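PDB 4UUC: ankyrin repeat and SOCS box protein 11 from Homo sapiens, which serves as the substrate-recognition component of a cullin-5-RING E3 ubiquitin ligase, the chain here being its ankyrin repeat domain. Local coordinates for residues K54-E58 / V88-F92; G81-N87 / E116-I120; E131-T137 / H163-L167; A174-V180 / S212-L217. All coordinates share one frame; numbering follows the deposited sequence.

Contact 1: K54-E58 / V88-F92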
loop_
_atom_site.group_PDB
_atom_site.type_symbol
_atom_site.label_atom_id
_atom_site.label_comp_id
_atom_site.label_asym_id
_atom_site.label_seq_id
_atom_site.Cartn_x
_atom_site.Cartn_y
_atom_site.Cartn_z
ATOM N N LYS A 54 12.005 10.362 -13.620
ATOM C CA LYS A 54 13.420 10.068 -13.843
ATOM C C LYS A 54 14.185 11.313 -14.273
ATOM O O LYS A 54 15.315 11.526 -13.839
ATOM C CB LYS A 54 13.605 8.968 -14.890
ATOM C CG LYS A 54 15.056 8.514 -15.019
ATOM C CD LYS A 54 15.215 7.360 -15.988
ATOM C CE LYS A 54 16.656 6.867 -16.012
ATOM N NZ LYS A 54 16.854 5.742 -16.964
ATOM N N ALA A 55 13.569 12.131 -15.123
ATOM C CA ALA A 55 14.194 13.366 -15.580
ATOM C C ALA A 55 14.447 14.303 -14.400
ATOM O O ALA A 55 15.480 14.970 -14.330
ATOM C CB ALA A 55 13.326 14.046 -16.626
ATOM N N LEU A 56 13.501 14.346 -13.467
ATOM C CA LEU A 56 13.649 15.166 -12.273
ATOM C C LEU A 56 14.761 14.607 -11.379
ATOM O O LEU A 56 15.585 15.361 -10.856
ATOM C CB LEU A 56 12.326 15.238 -11.506
ATOM C CG LEU A 56 11.220 16.062 -12.176
ATOM C CD1 LEU A 56 9.859 15.740 -11.577
ATOM C CD2 LEU A 56 11.508 17.550 -12.053
ATOM N N LEU A 57 14.791 13.285 -11.225
ATOM C CA LEU A 57 15.809 12.626 -10.409
ATOM C C LEU A 57 17.206 12.819 -10.996
ATOM O O LEU A 57 18.174 13.017 -10.260
ATOM C CB LEU A 57 15.498 11.132 -10.273
ATOM C CG LEU A 57 14.325 10.827 -9.341
ATOM C CD1 LEU A 57 13.826 9.403 -9.544
ATOM C CD2 LEU A 57 14.707 11.069 -7.882
ATOM N N GLU A 58 17.299 12.766 -12.323
ATOM C CA GLU A 58 18.564 12.966 -13.024
ATOM C C GLU A 58 19.110 14.371 -12.792
ATOM O O GLU A 58 20.316 14.601 -12.888
ATOM C CB GLU A 58 18.387 12.718 -14.527
ATOM C CG GLU A 58 18.331 11.245 -14.908
ATOM C CD GLU A 58 17.974 11.016 -16.369
ATOM O OE1 GLU A 58 17.451 11.946 -17.022
ATOM O OE2 GLU A 58 18.219 9.897 -16.865
ATOM N N VAL A 88 12.142 3.134 -10.401
ATOM C CA VAL A 88 13.116 4.204 -10.627
ATOM C C VAL A 88 13.441 4.932 -9.318
ATOM O O VAL A 88 14.592 5.302 -9.078
ATOM C CB VAL A 88 12.631 5.223 -11.701
ATOM C CG1 VAL A 88 11.417 6.011 -11.236
ATOM C CG2 VAL A 88 13.757 6.174 -12.078
ATOM N N LEU A 89 12.440 5.122 -8.465
ATOM C CA LEU A 89 12.664 5.731 -7.155
ATOM C C LEU A 89 13.622 4.888 -6.310
ATOM O O LEU A 89 14.541 5.412 -5.680
ATOM C CB LEU A 89 11.341 5.908 -6.412
ATOM C CG LEU A 89 10.399 6.988 -6.946
ATOM C CD1 LEU A 89 9.042 6.866 -6.274
ATOM C CD2 LEU A 89 10.980 8.385 -6.724
ATOM N N LEU A 90 13.394 3.581 -6.291
ATOM C CA LEU A 90 14.256 2.670 -5.545
ATOM C C LEU A 90 15.669 2.657 -6.131
ATOM O O LEU A 90 16.651 2.554 -5.394
ATOM C CB LEU A 90 13.662 1.259 -5.539
ATOM C CG LEU A 90 12.379 1.112 -4.713
ATOM C CD1 LEU A 90 11.691 -0.209 -5.004
ATOM C CD2 LEU A 90 12.666 1.243 -3.223
ATOM N N GLU A 91 15.771 2.787 -7.451
ATOM C CA GLU A 91 17.073 2.847 -8.111
ATOM C C GLU A 91 17.851 4.073 -7.651
ATOM O O GLU A 91 19.070 4.019 -7.489
ATOM C CB GLU A 91 16.912 2.867 -9.634
ATOM C CG GLU A 91 16.503 1.534 -10.240
ATOM C CD GLU A 91 16.043 1.665 -11.685
ATOM O OE1 GLU A 91 16.294 2.727 -12.300
ATOM O OE2 GLU A 91 15.427 0.708 -12.202
ATOM N N PHE A 92 17.138 5.174 -7.428
ATOM C CA PHE A 92 17.763 6.429 -7.015
ATOM C C PHE A 92 17.836 6.576 -5.493
ATOM O O PHE A 92 18.084 7.666 -4.974
ATOM C CB PHE A 92 17.013 7.614 -7.630
ATOM C CG PHE A 92 17.436 7.927 -9.038
ATOM C CD1 PHE A 92 16.916 7.221 -10.108
ATOM C CD2 PHE A 92 18.375 8.918 -9.285
ATOM C CE1 PHE A 92 17.313 7.503 -11.397
ATOM C CE2 PHE A 92 18.775 9.203 -10.574
ATOM C CZ PHE A 92 18.244 8.496 -11.630
HETATM O O HOH W 1 15.466 3.781 -15.152
#

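Contact 2: G81-N87 / E116-I120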
loop_
_atom_site.group_PDB
_atom_site.type_symbol
_atom_site.label_atom_id
_atom_site.label_comp_id
_atom_site.label_asym_id
_atom_site.label_seq_id
_atom_site.Cartn_x
_atom_site.Cartn_y
_atom_site.Cartn_z
ATOM N N GLY A 81 0.041 3.487 -8.537
ATOM C CA GLY A 81 0.154 2.100 -8.955
ATOM C C GLY A 81 1.127 1.895 -10.106
ATOM O O GLY A 81 1.089 0.861 -10.778
ATOM N N SER A 82 2.002 2.871 -10.335
ATOM C CA SER A 82 3.038 2.744 -11.359
ATOM C C SER A 82 4.269 1.996 -10.846
ATOM O O SER A 82 5.105 2.557 -10.136
ATOM C CB SER A 82 3.465 4.117 -11.873
ATOM O OG SER A 82 4.533 3.976 -12.797
ATOM N N ALA A 83 4.379 0.726 -11.218
ATOM C CA ALA A 83 5.526 -0.084 -10.832
ATOM C C ALA A 83 6.818 0.515 -11.377
ATOM O O ALA A 83 7.862 0.453 -10.731
ATOM C CB ALA A 83 5.356 -1.516 -11.331
ATOM N N ALA A 84 6.741 1.097 -12.570
ATOM C CA ALA A 84 7.902 1.731 -13.181
ATOM C C ALA A 84 8.415 2.871 -12.301
ATOM O O ALA A 84 9.622 3.015 -12.104
ATOM C CB ALA A 84 7.558 2.239 -14.573
ATOM N N CYS A 85 7.496 3.673 -11.768
ATOM C CA CYS A 85 7.863 4.754 -10.854
ATOM C C CYS A 85 8.503 4.208 -9.582
ATOM O O CYS A 85 9.524 4.720 -9.120
ATOM C CB CYS A 85 6.643 5.602 -10.488
ATOM S SG CYS A 85 6.237 6.897 -11.687
ATOM N N VAL A 86 7.897 3.171 -9.014
ATOM C CA VAL A 86 8.432 2.549 -7.811
ATOM C C VAL A 86 9.870 2.098 -8.063
ATOM O O VAL A 86 10.759 2.361 -7.256
ATOM C CB VAL A 86 7.562 1.351 -7.358
ATOM C CG1 VAL A 86 8.236 0.582 -6.227
ATOM C CG2 VAL A 86 6.175 1.830 -6.937
ATOM N N ASN A 87 10.100 1.441 -9.195
ATOM C CA ASN A 87 11.434 0.955 -9.528
ATOM C C ASN A 87 12.463 2.079 -9.652
ATOM O O ASN A 87 13.541 1.988 -9.068
ATOM C CB ASN A 87 11.401 0.149 -10.828
ATOM C CG ASN A 87 10.845 -1.251 -10.634
ATOM O OD1 ASN A 87 10.930 -1.822 -9.546
ATOM N ND2 ASN A 87 10.279 -1.814 -11.695
ATOM N N GLU A 116 1.692 -5.575 -7.982
ATOM C CA GLU A 116 3.074 -5.538 -8.452
ATOM C C GLU A 116 3.916 -4.578 -7.603
ATOM O O GLU A 116 5.047 -4.901 -7.235
ATOM C CB GLU A 116 3.156 -5.138 -9.930
ATOM C CG GLU A 116 4.592 -5.127 -10.455
ATOM C CD GLU A 116 4.694 -5.000 -11.966
ATOM O OE1 GLU A 116 3.660 -4.775 -12.630
ATOM O OE2 GLU A 116 5.824 -5.126 -12.489
ATOM N N CYS A 117 3.370 -3.402 -7.302
ATOM C CA CYS A 117 4.055 -2.454 -6.430
ATOM C C CYS A 117 4.347 -3.085 -5.063
ATOM O O CYS A 117 5.433 -2.914 -4.509
ATOM C CB CYS A 117 3.223 -1.178 -6.271
ATOM S SG CYS A 117 3.106 -0.191 -7.788
ATOM N N MET A 118 3.375 -3.821 -4.532
ATOM C CA MET A 118 3.548 -4.547 -3.274
ATOM C C MET A 118 4.732 -5.513 -3.357
ATOM O O MET A 118 5.598 -5.525 -2.482
ATOM C CB MET A 118 2.265 -5.307 -2.926
ATOM C CG MET A 118 2.279 -6.040 -1.588
ATOM S SD MET A 118 0.927 -7.240 -1.435
ATOM C CE MET A 118 1.481 -8.518 -2.562
ATOM N N GLU A 119 4.771 -6.312 -4.420
ATOM C CA GLU A 119 5.812 -7.323 -4.572
ATOM C C GLU A 119 7.197 -6.703 -4.697
ATOM O O GLU A 119 8.160 -7.223 -4.140
ATOM C CB GLU A 119 5.520 -8.205 -5.785
ATOM C CG GLU A 119 4.309 -9.099 -5.593
ATOM C CD GLU A 119 4.139 -10.103 -6.717
ATOM O OE1 GLU A 119 5.145 -10.725 -7.118
ATOM O OE2 GLU A 119 2.998 -10.276 -7.190
ATOM N N ILE A 120 7.295 -5.594 -5.424
ATOM C CA ILE A 120 8.566 -4.892 -5.560
ATOM C C ILE A 120 9.067 -4.428 -4.195
ATOM O O ILE A 120 10.249 -4.572 -3.883
ATOM C CB ILE A 120 8.448 -3.683 -6.514
ATOM C CG1 ILE A 120 8.169 -4.165 -7.940
ATOM C CG2 ILE A 120 9.733 -2.850 -6.493
ATOM C CD1 ILE A 120 7.776 -3.060 -8.905
#

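Contact 3: E131-T137 / H163-L167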
loop_
_atom_site.group_PDB
_atom_site.type_symbol
_atom_site.label_atom_id
_atom_site.label_comp_id
_atom_site.label_asym_id
_atom_site.label_seq_id
_atom_site.Cartn_x
_atom_site.Cartn_y
_atom_site.Cartn_z
ATOM N N GLU A 131 3.242 -3.974 10.895
ATOM C CA GLU A 131 1.979 -3.456 11.417
ATOM C C GLU A 131 2.070 -1.964 11.698
ATOM O O GLU A 131 2.669 -1.550 12.686
ATOM C CB GLU A 131 1.551 -4.182 12.696
ATOM C CG GLU A 131 0.196 -3.678 13.226
ATOM C CD GLU A 131 -0.298 -4.405 14.469
ATOM O OE1 GLU A 131 0.327 -5.404 14.880
ATOM O OE2 GLU A 131 -1.324 -3.968 15.033
ATOM N N VAL A 132 1.467 -1.162 10.828
ATOM C CA VAL A 132 1.325 0.266 11.081
ATOM C C VAL A 132 0.211 0.452 12.108
ATOM O O VAL A 132 -0.882 -0.088 11.936
ATOM C CB VAL A 132 1.013 1.049 9.788
ATOM C CG1 VAL A 132 0.622 2.489 10.102
ATOM C CG2 VAL A 132 2.216 1.019 8.867
ATOM N N PRO A 133 0.485 1.192 13.195
ATOM C CA PRO A 133 -0.550 1.365 14.221
ATOM C C PRO A 133 -1.886 1.829 13.649
ATOM O O PRO A 133 -1.926 2.770 12.856
ATOM C CB PRO A 133 0.051 2.428 15.147
ATOM C CG PRO A 133 1.522 2.232 15.020
ATOM C CD PRO A 133 1.748 1.854 13.578
ATOM N N GLN A 134 -2.948 1.123 14.026
ATOM C CA GLN A 134 -4.326 1.422 13.626
ATOM C C GLN A 134 -4.655 1.107 12.155
ATOM O O GLN A 134 -5.828 1.087 11.783
ATOM C CB GLN A 134 -4.655 2.886 13.934
ATOM C CG GLN A 134 -4.375 3.269 15.384
ATOM C CD GLN A 134 -5.074 2.343 16.366
ATOM O OE1 GLN A 134 -6.275 2.101 16.255
ATOM N NE2 GLN A 134 -4.321 1.803 17.317
ATOM N N LEU A 135 -3.640 0.845 11.333
ATOM C CA LEU A 135 -3.856 0.409 9.950
ATOM C C LEU A 135 -3.771 -1.104 9.828
ATOM O O LEU A 135 -4.502 -1.727 9.055
ATOM C CB LEU A 135 -2.827 1.035 9.008
ATOM C CG LEU A 135 -3.209 2.283 8.216
ATOM C CD1 LEU A 135 -2.046 2.678 7.314
ATOM C CD2 LEU A 135 -4.472 2.078 7.393
ATOM N N GLY A 136 -2.843 -1.688 10.575
ATOM C CA GLY A 136 -2.631 -3.121 10.544
ATOM C C GLY A 136 -1.490 -3.520 9.635
ATOM O O GLY A 136 -0.728 -2.682 9.153
ATOM N N THR A 137 -1.371 -4.825 9.422
ATOM C CA THR A 137 -0.378 -5.397 8.531
ATOM C C THR A 137 -0.839 -5.297 7.080
ATOM O O THR A 137 -2.013 -5.021 6.817
ATOM C CB THR A 137 -0.144 -6.869 8.855
ATOM O OG1 THR A 137 -1.395 -7.553 8.736
ATOM C CG2 THR A 137 0.407 -7.049 10.271
ATOM N N HIS A 163 -1.789 -12.128 12.093
ATOM C CA HIS A 163 -1.281 -10.802 12.442
ATOM C C HIS A 163 -2.039 -9.715 11.681
ATOM O O HIS A 163 -1.924 -9.611 10.458
ATOM C CB HIS A 163 0.216 -10.723 12.142
ATOM C CG HIS A 163 0.898 -9.540 12.756
ATOM N ND1 HIS A 163 2.269 -9.394 12.761
ATOM C CD2 HIS A 163 0.402 -8.444 13.378
ATOM C CE1 HIS A 163 2.588 -8.260 13.359
ATOM N NE2 HIS A 163 1.473 -7.665 13.745
ATOM N N GLY A 164 -2.814 -8.912 12.405
ATOM C CA GLY A 164 -3.653 -7.903 11.786
ATOM C C GLY A 164 -3.494 -6.512 12.369
ATOM O O GLY A 164 -2.448 -5.883 12.211
ATOM N N GLN A 165 -4.554 -6.029 13.014
ATOM C CA GLN A 165 -4.557 -4.736 13.695
ATOM C C GLN A 165 -4.800 -4.991 15.180
ATOM O O GLN A 165 -5.945 -5.093 15.626
ATOM C CB GLN A 165 -5.623 -3.807 13.104
ATOM C CG GLN A 165 -5.473 -2.343 13.495
ATOM C CD GLN A 165 -5.902 -2.065 14.922
ATOM O OE1 GLN A 165 -5.069 -1.848 15.805
ATOM N NE2 GLN A 165 -7.209 -2.071 15.158
ATOM N N TRP A 166 -3.699 -5.100 15.919
ATOM C CA TRP A 166 -3.676 -5.588 17.299
ATOM C C TRP A 166 -4.502 -6.881 17.409
ATOM O O TRP A 166 -4.069 -7.912 16.901
ATOM C CB TRP A 166 -4.152 -4.515 18.292
ATOM C CG TRP A 166 -3.858 -4.919 19.728
ATOM C CD1 TRP A 166 -2.683 -5.423 20.208
ATOM C CD2 TRP A 166 -4.759 -4.881 20.846
ATOM N NE1 TRP A 166 -2.792 -5.696 21.548
ATOM C CE2 TRP A 166 -4.055 -5.371 21.965
ATOM C CE3 TRP A 166 -6.089 -4.477 21.007
ATOM C CZ2 TRP A 166 -4.635 -5.470 23.227
ATOM C CZ3 TRP A 166 -6.663 -4.576 22.263
ATOM C CH2 TRP A 166 -5.937 -5.071 23.354
ATOM N N LEU A 167 -5.670 -6.846 18.050
ATOM C CA LEU A 167 -6.449 -8.074 18.261
ATOM C C LEU A 167 -7.407 -8.404 17.110
ATOM O O LEU A 167 -8.006 -9.483 17.089
ATOM C CB LEU A 167 -7.251 -7.982 19.560
ATOM C CG LEU A 167 -6.483 -8.133 20.880
ATOM C CD1 LEU A 167 -7.465 -8.100 22.036
ATOM C CD2 LEU A 167 -5.641 -9.397 20.932
HETATM O O HOH W 2 -2.603 -1.398 15.455
#

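Contact 4: A174-V180 / S212-L217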
loop_
_atom_site.group_PDB
_atom_site.type_symbol
_atom_site.label_atom_id
_atom_site.label_comp_id
_atom_site.label_asym_id
_atom_site.label_seq_id
_atom_site.Cartn_x
_atom_site.Cartn_y
_atom_site.Cartn_z
ATOM N N ALA A 174 -11.849 -9.697 7.155
ATOM C CA ALA A 174 -12.489 -10.354 6.023
ATOM C C ALA A 174 -13.960 -10.661 6.315
ATOM O O ALA A 174 -14.802 -10.603 5.416
ATOM C CB ALA A 174 -11.740 -11.636 5.661
ATOM N N ALA A 175 -14.259 -10.977 7.571
ATOM C CA ALA A 175 -15.617 -11.327 7.983
ATOM C C ALA A 175 -16.578 -10.149 7.841
ATOM O O ALA A 175 -17.777 -10.342 7.654
ATOM C CB ALA A 175 -15.614 -11.833 9.419
ATOM N N ARG A 176 -16.049 -8.932 7.944
ATOM C CA ARG A 176 -16.866 -7.729 7.809
ATOM C C ARG A 176 -17.126 -7.359 6.351
ATOM O O ARG A 176 -17.968 -6.502 6.069
ATOM C CB ARG A 176 -16.196 -6.546 8.506
ATOM C CG ARG A 176 -16.083 -6.675 10.004
ATOM C CD ARG A 176 -15.702 -5.337 10.614
ATOM N NE ARG A 176 -15.310 -5.452 12.013
ATOM C CZ ARG A 176 -14.083 -5.751 12.429
ATOM N NH1 ARG A 176 -13.109 -5.973 11.556
ATOM N NH2 ARG A 176 -13.827 -5.829 13.726
ATOM N N GLN A 177 -16.390 -7.984 5.435
ATOM C CA GLN A 177 -16.532 -7.705 4.007
ATOM C C GLN A 177 -17.402 -8.771 3.338
ATOM O O GLN A 177 -18.137 -9.490 4.014
ATOM C CB GLN A 177 -15.164 -7.632 3.320
ATOM C CG GLN A 177 -14.111 -6.818 4.058
ATOM C CD GLN A 177 -14.607 -5.467 4.523
ATOM O OE1 GLN A 177 -15.382 -4.802 3.832
ATOM N NE2 GLN A 177 -14.161 -5.051 5.703
ATOM N N SER A 178 -17.304 -8.867 2.014
ATOM C CA SER A 178 -18.204 -9.709 1.228
ATOM C C SER A 178 -17.473 -10.689 0.304
ATOM O O SER A 178 -18.066 -11.196 -0.653
ATOM C CB SER A 178 -19.134 -8.822 0.393
ATOM O OG SER A 178 -19.895 -7.965 1.227
ATOM N N ASN A 179 -16.204 -10.967 0.596
ATOM C CA ASN A 179 -15.396 -11.839 -0.261
ATOM C C ASN A 179 -15.139 -13.212 0.348
ATOM O O ASN A 179 -14.379 -13.352 1.309
ATOM C CB ASN A 179 -14.056 -11.186 -0.587
ATOM C CG ASN A 179 -13.368 -11.848 -1.765
ATOM O OD1 ASN A 179 -12.810 -12.935 -1.638
ATOM N ND2 ASN A 179 -13.417 -11.196 -2.925
ATOM N N VAL A 180 -15.768 -14.221 -0.246
ATOM C CA VAL A 180 -15.661 -15.602 0.204
ATOM C C VAL A 180 -14.283 -16.196 -0.085
ATOM O O VAL A 180 -13.753 -16.951 0.732
ATOM C CB VAL A 180 -16.759 -16.473 -0.462
ATOM C CG1 VAL A 180 -16.487 -17.974 -0.282
ATOM C CG2 VAL A 180 -18.127 -16.117 0.098
ATOM N N SER A 212 -23.014 -15.039 2.323
ATOM C CA SER A 212 -22.103 -16.046 1.788
ATOM C C SER A 212 -20.832 -16.129 2.620
ATOM O O SER A 212 -20.269 -17.205 2.794
ATOM C CB SER A 212 -21.755 -15.734 0.333
ATOM O OG SER A 212 -22.909 -15.795 -0.484
ATOM N N VAL A 213 -20.379 -14.988 3.133
ATOM C CA VAL A 213 -19.211 -14.968 4.006
ATOM C C VAL A 213 -19.502 -15.738 5.297
ATOM O O VAL A 213 -18.682 -16.545 5.741
ATOM C CB VAL A 213 -18.776 -13.522 4.320
ATOM C CG1 VAL A 213 -17.819 -13.478 5.515
ATOM C CG2 VAL A 213 -18.116 -12.912 3.091
ATOM N N GLU A 214 -20.674 -15.515 5.883
ATOM C CA GLU A 214 -21.072 -16.264 7.069
ATOM C C GLU A 214 -21.123 -17.758 6.773
ATOM O O GLU A 214 -20.683 -18.570 7.586
ATOM C CB GLU A 214 -22.436 -15.806 7.591
ATOM C CG GLU A 214 -22.829 -16.513 8.878
ATOM C CD GLU A 214 -24.248 -16.223 9.315
ATOM O OE1 GLU A 214 -25.188 -16.629 8.601
ATOM O OE2 GLU A 214 -24.421 -15.593 10.382
ATOM N N GLN A 215 -21.667 -18.111 5.612
ATOM C CA GLN A 215 -21.761 -19.511 5.208
ATOM C C GLN A 215 -20.374 -20.135 5.151
ATOM O O GLN A 215 -20.169 -21.255 5.617
ATOM C CB GLN A 215 -22.453 -19.642 3.848
ATOM C CG GLN A 215 -22.689 -21.086 3.409
ATOM C CD GLN A 215 -23.002 -21.212 1.924
ATOM O OE1 GLN A 215 -23.111 -20.215 1.211
ATOM N NE2 GLN A 215 -23.142 -22.447 1.453
ATOM N N ALA A 216 -19.426 -19.406 4.570
ATOM C CA ALA A 216 -18.058 -19.893 4.431
ATOM C C ALA A 216 -17.445 -20.182 5.798
ATOM O O ALA A 216 -16.827 -21.224 6.005
ATOM C CB ALA A 216 -17.208 -18.885 3.671
ATOM N N LEU A 217 -17.632 -19.257 6.732
ATOM C CA LEU A 217 -17.094 -19.415 8.076
ATOM C C LEU A 217 -17.733 -20.604 8.791
ATOM O O LEU A 217 -17.057 -21.349 9.503
ATOM C CB LEU A 217 -17.305 -18.128 8.876
ATOM C CG LEU A 217 -16.401 -16.972 8.437
ATOM C CD1 LEU A 217 -16.893 -15.638 8.994
ATOM C CD2 LEU A 217 -14.965 -17.226 8.868
#

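Contact 1: K54-E58 / V88-F92
Leu57 and Phe92 face each other where helix 50-58 meets the end of helix 83-91, with CA atoms 7.3 Å apart and the CA atoms of Lys54 and Val88 6.7 Å apart. Phe92 is the first residue to leave the helix, and its ring reaches back across to the neighbouring repeat. CB of Leu57 sits over the ring centre, 3.8 Å from the Phe92 centroid and 10° off the ring normal. This is a CH-pi contact on one face. CG of Leu57 lies anti to its carbonyl carbon (chi1 -73°), and the branch beyond it continues along the ring. Leu57 CD1 comes within 3.8 Å of Phe92 CD1. The same methyl also touches Val88 CG2 and Leu89 CD2, each at 4.1 Å. Val88 CG2 packs against the root of the lysine, 4.0 Å from Lys54 CB. The extended lysine chain then carries its amine past the apolar layer. Lys54 NZ and Glu91 OE1 are 5.6 Å apart and share one water, which accepts from the amine and donates to the carboxylate. Leu57 and Leu89 both also touch Val63 of the intervening loop. The contact therefore joins ANK 2 to ANK 3 mainly through apolar packing, and its opposite charges meet through water at the exposed border of the contact, where they probably add only modest attraction.

Contact 2: G81-N87 / E116-I120
Ile120 of helix 115-123 packs against helix 83-91, and its branches divide the work. The two short helix segments run nearly parallel, their axes 9.5 Å apart and crossing at -20°. From CB the side chain of Ile120 forks. CG2 stands anti to the backbone N and meets Val86 CG1 at 3.8 Å. CG1 takes the other arm, anti to the carbonyl carbon (chi1 -66°), and comes near Asn87 OD1. At the tip, CD1 touches Ala83 CB at 3.8 Å. Asn87 crosses this side chain at about a right angle, and its OD1 rests 3.4 Å from both Ile120 CG2 and Ile120 CD1. Cut back to an alanine here, the side chain of Ile120 would lose both arms and would probably leave a gap between Ala83, Val86 and Asn87, with the asparagine amide freer to turn. One turn earlier, Cys117 SG lies against the start of the facing helix. It is 3.7 Å from Gly81 C and 3.8 Å from Val86 CG2. Beside it, the extended Glu116 lays its carboxyl carbon CD 3.6 Å from Ala83 CB. The facing helix is capped by Ser82, whose OG accepts from Cys85 N. Val86 also packs on Leu74 and Ala77 of helix 73-80. The join between ANK 3 and ANK 4 is thus one of methyls and sulfur, and the polar groups of Glu116 and Asn87 meet it through van der Waals contact alone.

Contact 3: E131-T137 / H163-L167
Glu131 OE2 accepts from two donors, the backbone N of Trp166 at 2.8 Å and a water. The bond from Trp166 N is nearly straight, 165° at the hydrogen, and arrives on the syn side of the carboxylate, tilted out of its plane. The water also accepts from Gln134 N. Glu131 OE1 takes the other bond, from His163 NE2 at 2.8 Å. That oxygen lies in the imidazole plane but is met on its anti side, with the donor tilted out of the carboxylate plane and the two planes 76° apart. The extended glutamate chain, with CG anti to its backbone N (chi1 -178°), brings both oxygens to the opposite loop. Thr137 CG2 lies over one face of the same ring, toward its border, 3.5 Å from the His163 ring centroid. Its OG1 gives a 2.7 Å bond to His163 O and also caps Tyr140 N at the start of helix 138-144. Threonine and glutamate thus fix the histidine at a face and an edge. Gly136 CA lies 3.2 Å from Gly164 O, where a side chain would be crowded. Leu135 and Gly136 both face Val132 as a classic beta bulge. These are the hairpin-like loops, or fingers, that project between ankyrin repeats, and Thr137 holds the threonine position of the TPLH-like motif, bonding to the next loop while capping its own helix.

Contact 4: A174-V180 / S212-L217
At the C-terminal end of the ankyrin stack, the turn between helices 170-175 and 180-188 of ANK 6 receives the start of helix 212-220. Val213 is the residue that fills this turn. Its CG2 touches Gln177 O at 3.5 Å and Ser178 C at 3.6 Å. CG1, anti to the backbone N (chi1 164°), lies against Ala175, 3.8 Å from its carbonyl O. Val180, opening helix 180-188, also packs on the new helix. Its CG2 rests 3.7 Å from Ser212 CB, and its CG1 meets Ala216 CB at 4.1 Å. Further along, Leu217 CD1 packs on Ala175 CB at 4.0 Å. Bonds to residues outside the contact also hold the turn: Asn179 OD1 caps Val182 N, and Ser178 N bonds to Gln146 OE1. With an alanine in place of Val213, both methyls would be gone, and the turn at Gln177 and Ser178 would probably lose its apolar filling and hold the helix less firmly. Across the interface, methyl groups lie against backbone carbonyls and other methyls, so shape and burial, rather than polar bonds between the segments, hold the last helix in place.

In the fold
The four contacts follow one another along the elongated ankyrin domain, each joining neighbouring layers. Contacts 1 and 2 share helix 83-91, one on each flank, and their centres are about 13 Å apart. They touch directly, Leu90 CD1 packing on Ile120 CG2 at 3.6 Å. Contact 3 lies about 23 Å from contact 2, centre to centre, and joins loops where the first two join helices. Contact 4 is about 20 Å beyond contact 3, between centres. Contacts 1 and 4 are on opposite sides of the chain's centre, with centres about 42 Å apart. Contact 3 is the polar one of the four, while the others rest mainly on apolar side chains.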